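Local atomic coordinates of iron-regulated outer membrane protein (Neisseria meningitidis, PDB entry 4B7O), a protein that transports iron across the outer membrane of Neisseria as a TonB-dependent transporter, probably taking it up in the form of ferric siderophores. Residues Q63-K66 against I67-N70; A596-T600 against G601-A605. One frame throughout, in Å; residues are numbered along the deposited sequence.

Interaction 1 of 2, residues Q63-K66 against I67-N70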
# COMPACT_ATOMS: atom_id res chain seq x y z
N GLN A 63 5.11 13.84 -14.78
CA GLN A 63 4.16 12.98 -15.50
C GLN A 63 2.72 13.27 -15.13
O GLN A 63 1.87 12.39 -15.14
CB GLN A 63 4.47 11.50 -15.37
CG GLN A 63 5.84 11.12 -15.92
CD GLN A 63 6.09 9.59 -15.94
OE1 GLN A 63 7.12 9.11 -15.44
NE2 GLN A 63 5.16 8.84 -16.53
N GLY A 64 2.44 14.54 -14.89
CA GLY A 64 1.13 14.86 -14.48
C GLY A 64 0.97 14.46 -13.01
O GLY A 64 1.77 14.84 -12.15
N SER A 65 -0.08 13.71 -12.75
CA SER A 65 -0.38 13.22 -11.43
C SER A 65 0.08 11.75 -11.34
O SER A 65 -0.08 11.12 -10.29
CB SER A 65 -1.88 13.33 -11.17
OG SER A 65 -2.15 13.44 -9.78
N LYS A 66 0.63 11.23 -12.44
CA LYS A 66 1.05 9.83 -12.51
C LYS A 66 2.04 9.43 -11.41
O LYS A 66 1.95 8.33 -10.91
CB LYS A 66 1.63 9.50 -13.86
CG LYS A 66 2.03 8.06 -14.00
CD LYS A 66 2.55 7.72 -15.40
CE LYS A 66 2.87 6.24 -15.49
NZ LYS A 66 1.59 5.47 -15.40
N ILE A 67 2.93 10.35 -11.04
CA ILE A 67 4.01 10.05 -10.15
C ILE A 67 4.20 11.22 -9.26
O ILE A 67 4.55 12.29 -9.72
CB ILE A 67 5.29 9.77 -10.95
CG1 ILE A 67 5.26 8.31 -11.42
CG2 ILE A 67 6.53 9.95 -10.09
CD1 ILE A 67 6.00 8.06 -12.69
N ARG A 68 3.91 11.06 -7.96
CA ARG A 68 4.10 12.15 -7.02
C ARG A 68 5.16 11.70 -6.04
O ARG A 68 4.96 10.77 -5.24
CB ARG A 68 2.79 12.51 -6.35
CG ARG A 68 1.70 12.94 -7.35
CD ARG A 68 0.43 13.55 -6.74
NE ARG A 68 0.64 14.84 -6.05
CZ ARG A 68 0.43 15.04 -4.73
NH1 ARG A 68 0.01 14.06 -3.92
NH2 ARG A 68 0.64 16.25 -4.21
N THR A 69 6.34 12.28 -6.15
CA THR A 69 7.39 11.81 -5.27
C THR A 69 7.50 12.77 -4.08
O THR A 69 7.20 13.95 -4.19
CB THR A 69 8.72 11.46 -5.98
OG1 THR A 69 9.77 12.31 -5.54
CG2 THR A 69 8.63 11.52 -7.50
N ASN A 70 7.84 12.23 -2.92
CA ASN A 70 7.83 12.96 -1.65
C ASN A 70 6.51 13.64 -1.40
O ASN A 70 6.48 14.79 -1.00
CB ASN A 70 8.95 13.99 -1.58
CG ASN A 70 10.33 13.37 -1.75
OD1 ASN A 70 10.49 12.14 -1.85
ND2 ASN A 70 11.36 14.23 -1.79

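Interaction 2 of 2, residues A596-T600 against G601-A605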
# COMPACT_ATOMS: atom_id res chain seq x y z
N ALA A 596 -3.94 21.67 -7.87
CA ALA A 596 -3.43 23.01 -8.08
C ALA A 596 -2.99 23.53 -6.71
O ALA A 596 -3.47 23.05 -5.68
CB ALA A 596 -4.51 23.89 -8.69
N SER A 597 -2.10 24.51 -6.68
CA SER A 597 -1.72 25.12 -5.42
C SER A 597 -1.18 26.52 -5.55
O SER A 597 -0.73 26.92 -6.63
CB SER A 597 -0.71 24.27 -4.68
OG SER A 597 0.38 24.00 -5.50
N TYR A 598 -1.23 27.26 -4.44
CA TYR A 598 -0.87 28.65 -4.44
C TYR A 598 -0.02 28.95 -3.23
O TYR A 598 -0.34 28.56 -2.12
CB TYR A 598 -2.12 29.50 -4.46
CG TYR A 598 -1.86 30.99 -4.40
CD1 TYR A 598 -1.30 31.68 -5.49
CD2 TYR A 598 -2.23 31.73 -3.29
CE1 TYR A 598 -1.09 33.06 -5.46
CE2 TYR A 598 -2.04 33.11 -3.24
CZ TYR A 598 -1.46 33.76 -4.33
OH TYR A 598 -1.26 35.10 -4.24
N ARG A 599 1.09 29.62 -3.43
CA ARG A 599 1.92 29.97 -2.31
C ARG A 599 2.40 31.40 -2.35
O ARG A 599 3.11 31.76 -3.29
CB ARG A 599 3.14 29.09 -2.31
CG ARG A 599 2.85 27.63 -2.15
CD ARG A 599 3.98 27.07 -1.33
NE ARG A 599 4.14 27.87 -0.12
CZ ARG A 599 5.20 27.85 0.69
NH1 ARG A 599 6.25 27.08 0.43
NH2 ARG A 599 5.21 28.63 1.77
N THR A 600 2.07 32.19 -1.34
CA THR A 600 2.68 33.50 -1.16
C THR A 600 2.84 33.82 0.31
O THR A 600 1.83 33.86 1.01
CB THR A 600 1.84 34.65 -1.79
OG1 THR A 600 2.09 35.87 -1.08
CG2 THR A 600 0.35 34.44 -1.70
N GLY A 601 4.07 34.06 0.76
CA GLY A 601 4.34 34.65 2.08
C GLY A 601 3.73 34.00 3.32
O GLY A 601 3.16 34.67 4.21
N GLY A 602 3.83 32.69 3.40
CA GLY A 602 3.24 32.00 4.55
C GLY A 602 1.86 31.41 4.30
O GLY A 602 1.46 30.52 5.02
N LEU A 603 1.13 31.91 3.31
CA LEU A 603 -0.14 31.27 2.97
C LEU A 603 0.11 30.15 1.97
O LEU A 603 0.89 30.33 1.04
CB LEU A 603 -1.10 32.26 2.34
CG LEU A 603 -2.39 31.63 1.81
CD1 LEU A 603 -3.26 31.13 2.98
CD2 LEU A 603 -3.13 32.65 0.98
N THR A 604 -0.56 29.01 2.16
CA THR A 604 -0.49 27.87 1.25
C THR A 604 -1.92 27.40 0.99
O THR A 604 -2.64 27.17 1.93
CB THR A 604 0.30 26.73 1.90
OG1 THR A 604 1.60 27.20 2.24
CG2 THR A 604 0.46 25.56 0.96
N ALA A 605 -2.33 27.29 -0.26
CA ALA A 605 -3.67 26.79 -0.59
C ALA A 605 -3.53 25.66 -1.63
O ALA A 605 -2.81 25.83 -2.63
CB ALA A 605 -4.54 27.90 -1.18

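Interaction 1 of 2, residues Q63-K66 against I67-N70
Lys66 NZ is gripped by three oxygens: Glu541 OE2 in a salt bridge, and the carbonyl oxygens of Lys151 and Ala153. An extended chain with a bend at its last torsion suits it to span from the plug to Glu541 on the barrel wall. On the way it crosses the side chain of Ile67 at a slant, CG 4.1 Å from Ile67 CG1. Gln63 to Lys66 form a type II' turn, closed by Lys66 N to Gln63 O at 3.2 Å. Gly64 takes its first corner at phi 76° and psi -128°, where any CB would collide with the carbonyl oxygen of Gln63, so glycine suits the place. The turn brings the end of Gln63 beside Ile67: OE1 lies 3.1 Å from the methyl CD1 of Ile67, a tight contact without a hydrogen bond. Beyond CG the glutamine chain is extended, which carries its amide past that methyl obliquely. After the turn, Arg68 lays CG 3.9 Å from Ser65 O, and its NH1 continues to a salt bridge with Glu92. Locally, carbons rest against oxygens without hydrogen bonds, while the charged ends pair with Glu541 and Glu92; the oxygens round Lys66 NZ would probably stabilise its ammonium form.

Interaction 2 of 2, residues A596-T600 against G601-A605
Tyr598 and Ala605 form a hydrogen-bonded antiparallel pair, and the tyrosine side chain can be followed from there. Its CB lies 4.4 Å from Ala605 CB, a small partner beside the larger tyrosine. With CG anti to the backbone N (chi1 178°), the ring heads towards the turn, where CE2 reaches Leu603 CD2 at 4.4 Å. That methyl meets the ring at its edge, near its plane, so the contact is apolar packing and not a stack on the ring face. OH, farther out, passes Leu603 and comes close to the methyl CG2 of Thr600 on its own strand.

In the backbone, Tyr598 N donates to Ala605 O at 2.8 Å, and Ala605 N returns to Tyr598 O at 3.0 Å with a fairly straight N-H...O angle of 162°. The same Tyr598 O also receives a CA-H...O contact from Thr604 CA at 3.4 Å. Nearer the turn, Thr600 N bonds to Leu603 O at 3.2 Å. Its counterpart, Leu603 N to Thr600 O at 3.1 Å, approaches from 48° above the carbonyl plane, so it does not use a lone pair. On the other face, Arg599 NE lies 3.5 Å from Thr604 OG1, oblique to the guanidinium, and no hydrogen bond forms.

Gly601 and Gly602 both adopt positive phi at the corners, which suits residues without a CB. On one flank Leu603 and Ala605 pack on Leu643; on the other, Ser597 and Arg599 pair through the backbone with Ala552 and Thr550. This is a two-residue type I' beta hairpin, a tight connection between neighbouring strands of a TonB-dependent receptor barrel.

How the interactions relate
From the N terminus, the chain first makes the turn of interaction 1, at residues 63-70, which leads into strand 67-73 at the border of the four-stranded sheet of the plug. Hundreds of residues later, after most of the barrel wall has been laid down, interaction 2 closes the hairpin between strands 578-600 and 603-618. The two contacts follow in series, neither enclosing nor crossing the other. The centres of interactions 1 and 2 lie about 19 Å apart, and they do not touch. Strand 578-600, which ends in the hairpin, also passes the turn: its Glu593 makes a weak hydrogen bond to Ser65, beside firmer ties from Lys66 to Glu541 and from Ser65 to Ser556 on other barrel strands.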